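Local structure of beta-glucoside phosphorylase BglX (Unidentified, 5VQE) at residues D201-Q205 with H206-S210; E260-P263 with G264-K268; Q291-G294 with Y295-M299; E324-K327 with A328-G332. The protein is a beta-glucoside phosphorylase of glycoside hydrolase family 3 that probably cleaves beta-glucosides by transferring the glucosyl unit to phosphate. All coordinates share one frame; numbering follows the deposited sequence.

How the interactions relate
Followed from the N terminus, the four contacts come in series: the first three close short turns, and the fourth spans successive turns of one helix; none nests in or crosses another. Interaction 1 folds the loop between strands 191-195 and 210-211. Interaction 2 leads into helix 268-278, interaction 3 forms the short helix after strand 284-287, and interaction 4 lies on helix 322-335. The first three form a cluster: Q205 O and H206 O probably accept bonds from G294 N and V293 N, S209 packs on P263, and Y295 leans on S265 and L266. Interaction 4 stands apart, its nearest atoms about 7 Å from those of interaction 3. All lie in the family 3 N-terminal TIM-barrel region.

Interaction 1: D201-Q205 with H206-S210; sequences DYRDQ and HLMSS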
ATOM      1  N   ASP A 201      14.336   7.177   5.657  1.00 14.26           N
ATOM      2  CA  ASP A 201      15.345   6.649   4.758  1.00 17.25           C
ATOM      3  C   ASP A 201      14.911   6.868   3.306  1.00 17.98           C
ATOM      4  O   ASP A 201      13.768   7.242   3.020  1.00 19.08           O
ATOM      5  CB  ASP A 201      15.547   5.160   5.049  1.00 16.61           C
ATOM      6  CG  ASP A 201      16.943   4.664   4.711  1.00 23.33           C
ATOM      7  OD1 ASP A 201      17.648   5.314   3.900  1.00 19.88           O
ATOM      8  OD2 ASP A 201      17.324   3.597   5.258  1.00 19.50           O
ATOM      9  N   TYR A 202      15.842   6.631   2.376  1.00 19.21           N
ATOM     10  CA  TYR A 202      15.556   6.665   0.943  1.00 18.93           C
ATOM     11  C   TYR A 202      15.656   5.283   0.308  1.00 19.99           C
ATOM     12  O   TYR A 202      15.716   5.166  -0.923  1.00 21.89           O
ATOM     13  CB  TYR A 202      16.489   7.640   0.217  1.00 21.34           C
ATOM     14  CG  TYR A 202      17.966   7.374   0.397  1.00 23.58           C
ATOM     15  CD1 TYR A 202      18.613   7.728   1.572  1.00 25.99           C
ATOM     16  CD2 TYR A 202      18.722   6.784  -0.615  1.00 26.86           C
ATOM     17  CE1 TYR A 202      19.966   7.493   1.748  1.00 24.75           C
ATOM     18  CE2 TYR A 202      20.081   6.545  -0.449  1.00 31.53           C
ATOM     19  CZ  TYR A 202      20.696   6.907   0.738  1.00 30.60           C
ATOM     20  OH  TYR A 202      22.043   6.682   0.927  1.00 27.99           O
ATOM     21  N   ARG A 203      15.665   4.232   1.118  1.00 22.24           N
ATOM     22  CA  ARG A 203      15.912   2.888   0.634  1.00 24.15           C
ATOM     23  C   ARG A 203      14.741   1.973   0.981  1.00 24.41           C
ATOM     24  O   ARG A 203      13.923   2.271   1.857  1.00 23.02           O
ATOM     25  CB  ARG A 203      17.245   2.375   1.199  1.00 23.02           C
ATOM     26  CG  ARG A 203      18.427   3.229   0.716  1.00 24.37           C
ATOM     27  CD  ARG A 203      19.713   2.980   1.491  1.00 20.92           C
ATOM     28  NE  ARG A 203      19.559   3.241   2.919  1.00 23.79           N
ATOM     29  CZ  ARG A 203      20.448   2.890   3.847  1.00 27.02           C
ATOM     30  NH1 ARG A 203      21.563   2.256   3.499  1.00 29.88           N
ATOM     31  NH2 ARG A 203      20.216   3.151   5.125  1.00 18.70           N
ATOM     32  N   ASP A 204      14.673   0.852   0.259  1.00 23.29           N
ATOM     33  CA  ASP A 204      13.522  -0.047   0.255  1.00 23.46           C
ATOM     34  C   ASP A 204      13.806  -1.255   1.140  1.00 23.21           C
ATOM     35  O   ASP A 204      14.770  -1.990   0.897  1.00 22.68           O
ATOM     36  CB  ASP A 204      13.217  -0.495  -1.180  1.00 26.70           C
ATOM     37  CG  ASP A 204      12.030  -1.447  -1.271  1.00 29.93           C
ATOM     38  OD1 ASP A 204      11.439  -1.797  -0.230  1.00 26.14           O
ATOM     39  OD2 ASP A 204      11.688  -1.859  -2.403  1.00 38.05           O
ATOM     40  N   GLN A 205      12.945  -1.478   2.142  1.00 19.72           N
ATOM     41  CA  GLN A 205      13.102  -2.616   3.047  1.00 20.01           C
ATOM     42  C   GLN A 205      12.924  -3.956   2.346  1.00 23.10           C
ATOM     43  O   GLN A 205      13.271  -4.999   2.930  1.00 18.78           O
ATOM     44  CB  GLN A 205      12.119  -2.517   4.220  1.00 20.83           C
ATOM     45  CG  GLN A 205      10.692  -2.143   3.828  1.00 24.35           C
ATOM     46  CD  GLN A 205       9.646  -2.730   4.752  1.00 23.49           C
ATOM     47  OE1 GLN A 205       9.932  -3.610   5.580  1.00 17.25           O
ATOM     48  NE2 GLN A 205       8.415  -2.239   4.620  1.00 24.31           N
ATOM     49  N   HIS A 206      12.381  -3.954   1.125  1.00 20.26           N
ATOM     50  CA  HIS A 206      12.385  -5.154   0.296  1.00 27.87           C
ATOM     51  C   HIS A 206      13.806  -5.608  -0.019  1.00 23.99           C
ATOM     52  O   HIS A 206      14.035  -6.800  -0.249  1.00 25.01           O
ATOM     53  CB  HIS A 206      11.624  -4.906  -1.012  1.00 28.73           C
ATOM     54  CG  HIS A 206      10.153  -4.677  -0.835  1.00 37.45           C
ATOM     55  ND1 HIS A 206       9.630  -3.481  -0.394  1.00 33.76           N
ATOM     56  CD2 HIS A 206       9.093  -5.485  -1.069  1.00 40.84           C
ATOM     57  CE1 HIS A 206       8.312  -3.572  -0.337  1.00 33.11           C
ATOM     58  NE2 HIS A 206       7.961  -4.781  -0.735  1.00 36.62           N
ATOM     59  N   LEU A 207      14.766  -4.679  -0.025  1.00 22.54           N
ATOM     60  CA  LEU A 207      16.128  -4.940  -0.486  1.00 26.46           C
ATOM     61  C   LEU A 207      17.175  -4.848   0.615  1.00 27.55           C
ATOM     62  O   LEU A 207      18.352  -5.131   0.356  1.00 24.33           O
ATOM     63  CB  LEU A 207      16.496  -3.959  -1.605  1.00 27.71           C
ATOM     64  CG  LEU A 207      15.665  -4.091  -2.884  1.00 34.66           C
ATOM     65  CD1 LEU A 207      15.995  -2.973  -3.847  1.00 37.34           C
ATOM     66  CD2 LEU A 207      15.892  -5.447  -3.551  1.00 36.85           C
ATOM     67  N   MET A 208      16.788  -4.463   1.829  1.00 23.31           N
ATOM     68  CA  MET A 208      17.720  -4.267   2.934  1.00 23.79           C
ATOM     69  C   MET A 208      16.881  -3.903   4.155  1.00 21.27           C
ATOM     70  O   MET A 208      15.666  -3.722   4.049  1.00 20.31           O
ATOM     71  CB  MET A 208      18.729  -3.175   2.605  1.00 26.02           C
ATOM     72  CG  MET A 208      18.064  -1.900   2.094  1.00 30.68           C
ATOM     73  SD  MET A 208      19.176  -0.492   2.101  1.00 32.26           S
ATOM     74  CE  MET A 208      19.294  -0.249   3.872  1.00 35.58           C
ATOM     75  N   SER A 209      17.527  -3.818   5.320  1.00 19.02           N
ATOM     76  CA  SER A 209      16.854  -3.285   6.505  1.00 19.88           C
ATOM     77  C   SER A 209      17.055  -1.771   6.521  1.00 24.84           C
ATOM     78  O   SER A 209      18.108  -1.273   6.928  1.00 17.19           O
ATOM     79  CB  SER A 209      17.376  -3.936   7.780  1.00 24.22           C
ATOM     80  OG  SER A 209      16.713  -3.386   8.909  1.00 22.40           O
ATOM     81  N   SER A 210      16.040  -1.035   6.072  1.00 19.83           N
ATOM     82  CA  SER A 210      16.135   0.414   6.021  1.00 18.38           C
ATOM     83  C   SER A 210      16.012   0.992   7.433  1.00 18.81           C
ATOM     84  O   SER A 210      15.638   0.304   8.387  1.00 15.12           O
ATOM     85  CB  SER A 210      15.078   0.981   5.073  1.00 19.73           C
ATOM     86  OG  SER A 210      13.765   0.718   5.523  1.00 17.76           O
TER
HETATM   87  O   HOH W   1      12.041   0.853   3.482  1.00 20.28           O
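D204 OD1 is gripped twice by H206, from the backbone N at 2.7 Å and from ring ND1 at a very short 2.5 Å. The backbone donor comes from above the carboxylate, 62° out of its plane. The imidazole, by contrast, offers its edge, with the oxygen near the ring plane and the two flat groups turned 67° apart. D204 CG lies anti to its N (chi1 180°), which carries the carboxylate forward along the chain to the residue two places on. The other oxygen, OD2, is held by N481 N, and D204 O receives L207 N at 2.8 Å, closing the turn.

A second pairing secures the flank. M208 CE sits 3.3 Å above the centre of the R203 guanidinium, the two chains crossing at about a right angle, while M208 SD rests on R203 CB at 3.6 Å. The guanidinium is kept from turning by D201, which it meets side-on: NE to OD1 at 3.0 Å and NH2 to OD2 at 2.9 Å, a salt bridge. One water donates to R203 O and accepts from S210 OG.

Q205 OE1 takes H242 N, and its side chain touches the bound fluoroglucose. The Asp-x-His pairing in a loop after strand 191-195 recalls NagZ-like family 3 barrels; here the residue between the two, Q205, lines the sugar pocket.

Interaction 2: E260-P263 with G264-K268; sequences EIMP and GSLSK
A single 3-10 turn, residues 264-266, carries the chain from P263 to the start of helix 268-278. It is closed by L266 N, which donates to P263 O at 2.8 Å with an N-H...O angle of 160°. S267 N continues the winding with a longer bond to G264 O.

The side chains follow the turn. P263 and L266 lie alongside each other and point the same way, CG of the proline reaching leucine CD1 at 4.2 Å. M262 touches the same leucine with the root of its side chain, CB to CB at 3.8 Å; bends at its second and third torsions then lead the sulfur off toward M299. L266 itself goes on to pack against Y295 and helix 301-310.

In the barrel, this run links helix 246-252 to helix 268-278, and backbone bonds of G264 with I243 and of S265 with A241 hold the turn against strand 237-244. S265 OG is hydrogen-bonded to H242 ND1, and H242 N in turn holds Q205 of the sugar pocket; the S265 side chain is about 10 Å from the bound sugar.

S267 is the N-cap of helix 268-278. With its hydroxyl anti to the backbone N (chi1 162°), OG is directed to L270 N, the classic use of serine at a helix start. The same OG lies 2.7 Å from a water, a hydrogen bond whose direction is not settled, and that water accepts from M262 N at 3.2 Å.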
ATOM      1  N   GLU A 260      23.154  -5.537  17.932  1.00 22.19           N
ATOM      2  CA  GLU A 260      21.963  -6.127  18.520  1.00 20.17           C
ATOM      3  C   GLU A 260      20.686  -5.394  18.117  1.00 19.20           C
ATOM      4  O   GLU A 260      19.594  -5.903  18.391  1.00 19.17           O
ATOM      5  CB  GLU A 260      22.091  -6.150  20.049  1.00 22.44           C
ATOM      6  CG  GLU A 260      23.296  -6.964  20.546  1.00 33.10           C
ATOM      7  CD  GLU A 260      23.652  -6.717  22.012  1.00 41.60           C
ATOM      8  OE1 GLU A 260      23.114  -5.775  22.638  1.00 29.79           O
ATOM      9  OE2 GLU A 260      24.490  -7.478  22.541  1.00 50.18           O
ATOM     10  N   ILE A 261      20.792  -4.236  17.465  1.00 16.47           N
ATOM     11  CA  ILE A 261      19.610  -3.465  17.087  1.00 15.18           C
ATOM     12  C   ILE A 261      18.933  -4.148  15.908  1.00 14.59           C
ATOM     13  O   ILE A 261      19.527  -4.306  14.837  1.00 15.37           O
ATOM     14  CB  ILE A 261      19.975  -2.009  16.767  1.00 17.01           C
ATOM     15  CG1 ILE A 261      20.538  -1.337  18.028  1.00 18.00           C
ATOM     16  CG2 ILE A 261      18.744  -1.242  16.261  1.00 17.94           C
ATOM     17  CD1 ILE A 261      20.956   0.109  17.855  1.00 20.90           C
ATOM     18  N   MET A 262      17.684  -4.543  16.102  1.00 15.34           N
ATOM     19  CA  MET A 262      16.928  -5.302  15.124  1.00 16.95           C
ATOM     20  C   MET A 262      15.850  -4.442  14.483  1.00 13.08           C
ATOM     21  O   MET A 262      15.385  -3.461  15.073  1.00 11.66           O
ATOM     22  CB  MET A 262      16.269  -6.522  15.787  1.00 16.45           C
ATOM     23  CG  MET A 262      17.223  -7.658  16.134  1.00 15.73           C
ATOM     24  SD  MET A 262      18.100  -8.290  14.702  1.00 18.98           S
ATOM     25  CE  MET A 262      19.779  -8.125  15.291  1.00 19.88           C
ATOM     26  N   PRO A 263      15.414  -4.789  13.279  1.00 11.72           N
ATOM     27  CA  PRO A 263      14.246  -4.123  12.706  1.00 12.78           C
ATOM     28  C   PRO A 263      12.993  -4.441  13.508  1.00 12.06           C
ATOM     29  O   PRO A 263      12.951  -5.385  14.299  1.00 11.73           O
ATOM     30  CB  PRO A 263      14.170  -4.701  11.290  1.00 12.82           C
ATOM     31  CG  PRO A 263      14.818  -6.058  11.421  1.00 16.55           C
ATOM     32  CD  PRO A 263      15.926  -5.860  12.403  1.00 13.50           C
ATOM     33  N   GLY A 264      11.966  -3.620  13.293  1.00  9.06           N
ATOM     34  CA  GLY A 264      10.695  -3.769  13.972  1.00 12.68           C
ATOM     35  C   GLY A 264      10.239  -5.204  14.095  1.00 11.95           C
ATOM     36  O   GLY A 264       9.839  -5.653  15.172  1.00 10.95           O
ATOM     37  N   SER A 265      10.302  -5.935  12.985  1.00 11.06           N
ATOM     38  CA  SER A 265       9.769  -7.286  12.929  1.00 11.19           C
ATOM     39  C   SER A 265      10.522  -8.268  13.813  1.00 13.99           C
ATOM     40  O   SER A 265      10.036  -9.388  13.997  1.00 12.27           O
ATOM     41  CB  SER A 265       9.775  -7.784  11.476  1.00 11.07           C
ATOM     42  OG  SER A 265      11.055  -7.656  10.874  1.00 13.85           O
ATOM     43  N   LEU A 266      11.685  -7.881  14.349  1.00 11.82           N
ATOM     44  CA  LEU A 266      12.492  -8.729  15.208  1.00 13.90           C
ATOM     45  C   LEU A 266      12.811  -8.091  16.553  1.00 13.43           C
ATOM     46  O   LEU A 266      13.534  -8.701  17.349  1.00 15.73           O
ATOM     47  CB  LEU A 266      13.808  -9.088  14.501  1.00 13.32           C
ATOM     48  CG  LEU A 266      13.696 -10.118  13.376  1.00 12.16           C
ATOM     49  CD1 LEU A 266      14.908 -10.079  12.471  1.00 17.48           C
ATOM     50  CD2 LEU A 266      13.518 -11.500  13.957  1.00 13.61           C
ATOM     51  N   SER A 267      12.286  -6.902  16.841  1.00 15.96           N
ATOM     52  CA  SER A 267      12.794  -6.054  17.915  1.00 12.02           C
ATOM     53  C   SER A 267      11.866  -6.072  19.122  1.00 14.88           C
ATOM     54  O   SER A 267      10.723  -5.606  19.046  1.00 12.61           O
ATOM     55  CB  SER A 267      12.974  -4.621  17.425  1.00 13.58           C
ATOM     56  OG  SER A 267      13.068  -3.736  18.526  1.00 14.68           O
ATOM     57  N   LYS A 268      12.381  -6.559  20.255  1.00 13.01           N
ATOM     58  CA  LYS A 268      11.595  -6.537  21.485  1.00 15.54           C
ATOM     59  C   LYS A 268      11.428  -5.113  22.009  1.00 14.99           C
ATOM     60  O   LYS A 268      10.362  -4.757  22.522  1.00 13.56           O
ATOM     61  CB  LYS A 268      12.246  -7.441  22.540  1.00 18.76           C
ATOM     62  CG  LYS A 268      13.531  -6.922  23.125  1.00 20.17           C
ATOM     63  CD  LYS A 268      14.155  -7.944  24.081  1.00 25.14           C
TER
HETATM   64  O   HOH W   2      15.572  -3.041  17.959  1.00 25.21           O

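Interaction 3: Q291-G294 with Y295-M299; sequences QMVG and YTCSM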
ATOM      1  N   GLN A 291      10.014 -13.045   3.591  1.00 13.83           N
ATOM      2  CA  GLN A 291      11.010 -13.417   2.598  1.00 15.47           C
ATOM      3  C   GLN A 291      11.773 -12.212   2.082  1.00 18.11           C
ATOM      4  O   GLN A 291      12.669 -12.361   1.245  1.00 18.87           O
ATOM      5  CB  GLN A 291      10.361 -14.178   1.434  1.00 16.91           C
ATOM      6  CG  GLN A 291       9.781 -13.335   0.313  1.00 21.70           C
ATOM      7  CD  GLN A 291       8.536 -12.576   0.718  1.00 22.42           C
ATOM      8  OE1 GLN A 291       7.847 -12.955   1.672  1.00 16.92           O
ATOM      9  NE2 GLN A 291       8.233 -11.498  -0.011  1.00 26.46           N
ATOM     10  N   MET A 292      11.466 -11.030   2.580  1.00 15.45           N
ATOM     11  CA  MET A 292      12.122  -9.843   2.083  1.00 18.37           C
ATOM     12  C   MET A 292      13.487  -9.668   2.724  1.00 16.74           C
ATOM     13  O   MET A 292      13.740 -10.112   3.848  1.00 14.15           O
ATOM     14  CB  MET A 292      11.235  -8.644   2.327  1.00 19.30           C
ATOM     15  CG  MET A 292      10.044  -8.755   1.429  1.00 24.37           C
ATOM     16  SD  MET A 292       9.175  -7.245   1.320  1.00 50.53           S
ATOM     17  CE  MET A 292       8.627  -7.176   2.970  1.00 12.10           C
ATOM     18  N   VAL A 293      14.375  -9.021   1.972  1.00 17.10           N
ATOM     19  CA  VAL A 293      15.777  -8.938   2.356  1.00 15.69           C
ATOM     20  C   VAL A 293      15.925  -8.295   3.727  1.00 15.65           C
ATOM     21  O   VAL A 293      16.752  -8.723   4.541  1.00 14.31           O
ATOM     22  CB  VAL A 293      16.566  -8.172   1.280  1.00 20.70           C
ATOM     23  CG1 VAL A 293      18.028  -8.077   1.661  1.00 20.14           C
ATOM     24  CG2 VAL A 293      16.399  -8.844  -0.087  1.00 24.88           C
ATOM     25  N   GLY A 294      15.134  -7.256   4.006  1.00 14.50           N
ATOM     26  CA  GLY A 294      15.210  -6.597   5.298  1.00 15.06           C
ATOM     27  C   GLY A 294      15.038  -7.546   6.463  1.00 11.88           C
ATOM     28  O   GLY A 294      15.652  -7.360   7.519  1.00 14.01           O
ATOM     29  N   TYR A 295      14.216  -8.583   6.290  1.00 15.30           N
ATOM     30  CA  TYR A 295      14.077  -9.608   7.316  1.00 13.36           C
ATOM     31  C   TYR A 295      15.208 -10.622   7.232  1.00 14.55           C
ATOM     32  O   TYR A 295      15.904 -10.866   8.223  1.00 13.17           O
ATOM     33  CB  TYR A 295      12.729 -10.315   7.175  1.00 12.99           C
ATOM     34  CG  TYR A 295      12.375 -11.211   8.338  1.00 11.01           C
ATOM     35  CD1 TYR A 295      12.565 -12.584   8.267  1.00 13.06           C
ATOM     36  CD2 TYR A 295      11.870 -10.677   9.519  1.00 13.96           C
ATOM     37  CE1 TYR A 295      12.247 -13.414   9.338  1.00 12.72           C
ATOM     38  CE2 TYR A 295      11.547 -11.489  10.594  1.00 13.20           C
ATOM     39  CZ  TYR A 295      11.732 -12.862  10.497  1.00 13.70           C
ATOM     40  OH  TYR A 295      11.408 -13.671  11.566  1.00 13.82           O
ATOM     41  N   THR A 296      15.412 -11.209   6.046  1.00 16.99           N
ATOM     42  CA  THR A 296      16.304 -12.362   5.932  1.00 15.17           C
ATOM     43  C   THR A 296      17.739 -12.008   6.280  1.00 15.05           C
ATOM     44  O   THR A 296      18.477 -12.859   6.792  1.00 18.95           O
ATOM     45  CB  THR A 296      16.261 -12.949   4.520  1.00 16.27           C
ATOM     46  OG1 THR A 296      16.680 -11.956   3.571  1.00 13.66           O
ATOM     47  CG2 THR A 296      14.856 -13.448   4.161  1.00 17.96           C
ATOM     48  N   CYS A 297      18.162 -10.774   6.004  1.00 17.11           N
ATOM     49  CA  CYS A 297      19.554 -10.402   6.218  1.00 17.31           C
ATOM     50  C   CYS A 297      19.859 -10.014   7.656  1.00 20.18           C
ATOM     51  O   CYS A 297      21.030  -9.792   7.981  1.00 19.44           O
ATOM     52  CB  CYS A 297      19.936  -9.242   5.297  1.00 19.09           C
ATOM     53  SG  CYS A 297      19.383  -7.628   5.900  1.00 19.17           S
ATOM     54  N   SER A 298      18.853  -9.941   8.527  1.00 16.38           N
ATOM     55  CA  SER A 298      19.064  -9.401   9.862  1.00 14.60           C
ATOM     56  C   SER A 298      19.472 -10.445  10.886  1.00 16.40           C
ATOM     57  O   SER A 298      20.002 -10.075  11.939  1.00 17.85           O
ATOM     58  CB  SER A 298      17.793  -8.701  10.362  1.00 15.47           C
ATOM     59  OG  SER A 298      17.540  -7.523   9.619  1.00 16.17           O
ATOM     60  N   MET A 299      19.246 -11.727  10.605  1.00 16.86           N
ATOM     61  CA  MET A 299      19.403 -12.785  11.594  1.00 19.22           C
ATOM     62  C   MET A 299      19.303 -14.117  10.862  1.00 17.36           C
ATOM     63  O   MET A 299      18.582 -14.211   9.857  1.00 14.24           O
ATOM     64  CB  MET A 299      18.322 -12.656  12.673  1.00 18.08           C
ATOM     65  CG  MET A 299      18.420 -13.618  13.832  1.00 24.00           C
ATOM     66  SD  MET A 299      17.134 -13.327  15.073  1.00 21.23           S
ATOM     67  CE  MET A 299      17.549 -11.702  15.666  1.00 23.27           C
TER
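S298 OG turns back to G294 O and donates to it at 2.8 Å, approaching nearly along the C=O axis; folding beside its own backbone N (chi1 -68°) brings the hydroxyl there. An alanine in place of S298 takes away this donor, and the chain leaving the short helix is likely to be less firmly held to G294 O. T296 also turns its hydroxyl back, whereas Y295 swings its ring away. T296 OG1 hangs between M292 O and V293 O, with only weak bonds possible to either, while its CG2 lies 3.5 Å from M292 O. On the outer flank V293 CG1 lies 4.3 Å from C297 CB.

M292 O is shared by two backbone donors: T296 N at 3.0 Å, in the carbonyl plane, and Y295 N at 2.9 Å, above it. C297 N adds the next helical bond, to V293 O. The Y295 ring, sent off with CG anti to the backbone N (chi1 -169°), meets the H242 ring, and its OH is hydrogen-bonded to S308 OG on helix 301-310. M292, at the N-cap position, touches the bound fluoroglucose: a short helix after strand 284-287 borders the sugar pocket of the barrel.

Interaction 4: E324-K327 with A328-G332; sequences EDFK and ALQEG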
ATOM      1  N   GLU A 324      10.848 -25.966   5.997  1.00 17.98           N
ATOM      2  CA  GLU A 324      11.946 -25.488   6.826  1.00 19.22           C
ATOM      3  C   GLU A 324      11.462 -24.472   7.853  1.00 16.34           C
ATOM      4  O   GLU A 324      11.848 -24.533   9.026  1.00 13.70           O
ATOM      5  CB  GLU A 324      13.025 -24.879   5.935  1.00 17.17           C
ATOM      6  CG  GLU A 324      14.080 -24.089   6.682  1.00 18.62           C
ATOM      7  CD  GLU A 324      15.239 -23.690   5.791  1.00 19.24           C
ATOM      8  OE1 GLU A 324      15.042 -22.830   4.904  1.00 17.94           O
ATOM      9  OE2 GLU A 324      16.342 -24.248   5.966  1.00 22.72           O
ATOM     10  N   ASP A 325      10.614 -23.533   7.428  1.00 14.55           N
ATOM     11  CA  ASP A 325      10.129 -22.502   8.337  1.00 15.64           C
ATOM     12  C   ASP A 325       9.336 -23.106   9.486  1.00 15.04           C
ATOM     13  O   ASP A 325       9.503 -22.705  10.643  1.00 15.38           O
ATOM     14  CB  ASP A 325       9.282 -21.489   7.569  1.00 16.62           C
ATOM     15  CG  ASP A 325      10.121 -20.575   6.692  1.00 17.85           C
ATOM     16  OD1 ASP A 325      11.371 -20.686   6.723  1.00 15.81           O
ATOM     17  OD2 ASP A 325       9.525 -19.738   5.979  1.00 16.28           O
ATOM     18  N   PHE A 326       8.473 -24.078   9.192  1.00 14.75           N
ATOM     19  CA  PHE A 326       7.683 -24.678  10.259  1.00 13.01           C
ATOM     20  C   PHE A 326       8.568 -25.478  11.201  1.00 15.66           C
ATOM     21  O   PHE A 326       8.384 -25.432  12.422  1.00 14.13           O
ATOM     22  CB  PHE A 326       6.580 -25.561   9.680  1.00 17.14           C
ATOM     23  CG  PHE A 326       5.568 -25.991  10.697  1.00 16.92           C
ATOM     24  CD1 PHE A 326       4.703 -25.070  11.250  1.00 14.41           C
ATOM     25  CD2 PHE A 326       5.487 -27.313  11.111  1.00 18.12           C
ATOM     26  CE1 PHE A 326       3.764 -25.449  12.197  1.00 15.39           C
ATOM     27  CE2 PHE A 326       4.544 -27.706  12.057  1.00 17.31           C
ATOM     28  CZ  PHE A 326       3.685 -26.773  12.600  1.00 18.05           C
ATOM     29  N   LYS A 327       9.540 -26.211  10.649  1.00 14.78           N
ATOM     30  CA  LYS A 327      10.505 -26.916  11.481  1.00 15.72           C
ATOM     31  C   LYS A 327      11.271 -25.952  12.376  1.00 15.77           C
ATOM     32  O   LYS A 327      11.550 -26.269  13.539  1.00 15.15           O
ATOM     33  CB  LYS A 327      11.459 -27.715  10.593  1.00 20.12           C
ATOM     34  CG  LYS A 327      12.687 -28.259  11.295  1.00 24.97           C
ATOM     35  CD  LYS A 327      13.394 -29.292  10.404  1.00 38.60           C
ATOM     36  CE  LYS A 327      14.773 -29.676  10.938  1.00 43.65           C
ATOM     37  NZ  LYS A 327      15.549 -30.480   9.947  1.00 49.96           N
ATOM     38  N   ALA A 328      11.623 -24.768  11.859  1.00 16.43           N
ATOM     39  CA  ALA A 328      12.297 -23.771  12.691  1.00 15.25           C
ATOM     40  C   ALA A 328      11.423 -23.348  13.862  1.00 13.40           C
ATOM     41  O   ALA A 328      11.918 -23.144  14.980  1.00 11.06           O
ATOM     42  CB  ALA A 328      12.681 -22.551  11.854  1.00 17.05           C
ATOM     43  N   LEU A 329      10.120 -23.195  13.628  1.00 11.16           N
ATOM     44  CA  LEU A 329       9.219 -22.848  14.721  1.00 13.53           C
ATOM     45  C   LEU A 329       9.089 -23.997  15.714  1.00 10.37           C
ATOM     46  O   LEU A 329       9.085 -23.775  16.928  1.00 10.99           O
ATOM     47  CB  LEU A 329       7.848 -22.462  14.164  1.00 11.72           C
ATOM     48  CG  LEU A 329       7.768 -21.116  13.443  1.00  9.46           C
ATOM     49  CD1 LEU A 329       6.416 -21.012  12.757  1.00 12.52           C
ATOM     50  CD2 LEU A 329       7.975 -19.964  14.390  1.00 13.61           C
ATOM     51  N   GLN A 330       8.972 -25.229  15.222  1.00 14.48           N
ATOM     52  CA  GLN A 330       8.897 -26.372  16.129  1.00 13.28           C
ATOM     53  C   GLN A 330      10.125 -26.428  17.025  1.00 13.32           C
ATOM     54  O   GLN A 330      10.020 -26.626  18.241  1.00 15.07           O
ATOM     55  CB  GLN A 330       8.778 -27.675  15.337  1.00 15.79           C
ATOM     56  CG  GLN A 330       7.466 -27.890  14.593  1.00 15.78           C
ATOM     57  CD  GLN A 330       7.501 -29.163  13.766  1.00 18.14           C
ATOM     58  OE1 GLN A 330       8.458 -29.414  13.039  1.00 17.46           O
ATOM     59  NE2 GLN A 330       6.470 -29.980  13.890  1.00 19.20           N
ATOM     60  N   GLU A 331      11.304 -26.267  16.429  1.00 14.17           N
ATOM     61  CA  GLU A 331      12.546 -26.366  17.185  1.00 15.43           C
ATOM     62  C   GLU A 331      12.750 -25.163  18.090  1.00 18.74           C
ATOM     63  O   GLU A 331      13.281 -25.316  19.197  1.00 15.18           O
ATOM     64  CB  GLU A 331      13.718 -26.539  16.219  1.00 18.11           C
ATOM     65  CG  GLU A 331      13.695 -27.917  15.557  1.00 20.62           C
ATOM     66  CD  GLU A 331      14.789 -28.123  14.533  1.00 28.79           C
ATOM     67  OE1 GLU A 331      15.609 -27.202  14.328  1.00 28.91           O
ATOM     68  OE2 GLU A 331      14.823 -29.219  13.933  1.00 28.98           O
ATOM     69  N   GLY A 332      12.322 -23.972  17.653  1.00 13.34           N
ATOM     70  CA  GLY A 332      12.366 -22.806  18.520  1.00 12.33           C
ATOM     71  C   GLY A 332      11.505 -22.962  19.759  1.00 13.92           C
ATOM     72  O   GLY A 332      11.886 -22.529  20.849  1.00 15.62           O
TER
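F326 and Q330, one helical turn apart, meet side chain to side chain: Q330 NE2 lies 3.5 Å from ring atom CE2, approaching the ring obliquely, with amide and ring planes 40° apart. The ring departs anti to its backbone N (chi1 -169°), while Q330 leaves beside its own (chi1 -69°), and these choices bring the two together. On the exposed side K327, fully extended, runs past E331, whose OE2 lies 3.5 Å from K327 CG. The charged ends do not close: NZ stays 4.2 Å from OE2, too far for a salt bridge, though the opposite charges probably still attract. A328 CB rests against the backbone, 3.4 Å from D325 O.

Beneath these side chains are four consecutive i to i+4 bonds of an alpha helix. Q330 N reaches F326 O at 2.9 Å, and E331 N reaches K327 O at the same length; A328 and L329 donate to E324 and D325 in turn. The helix, 322-335, follows strand 316-317, and F326 and L329 on its inner face pack on I38 of strand 38-42, beside which 316-317 lies in the sheet of the barrel.

Farther out, Q330 NE2 donates to D31 OD1 on helix 30-36, which fixes the amide. A leucine in place of Q330 would probably leave D31 OD1 without this donor and the F326 ring without its amide neighbour. F326 also meets the F57 ring and packs on L34. D325 forms a salt bridge with R301 and accepts L320 N.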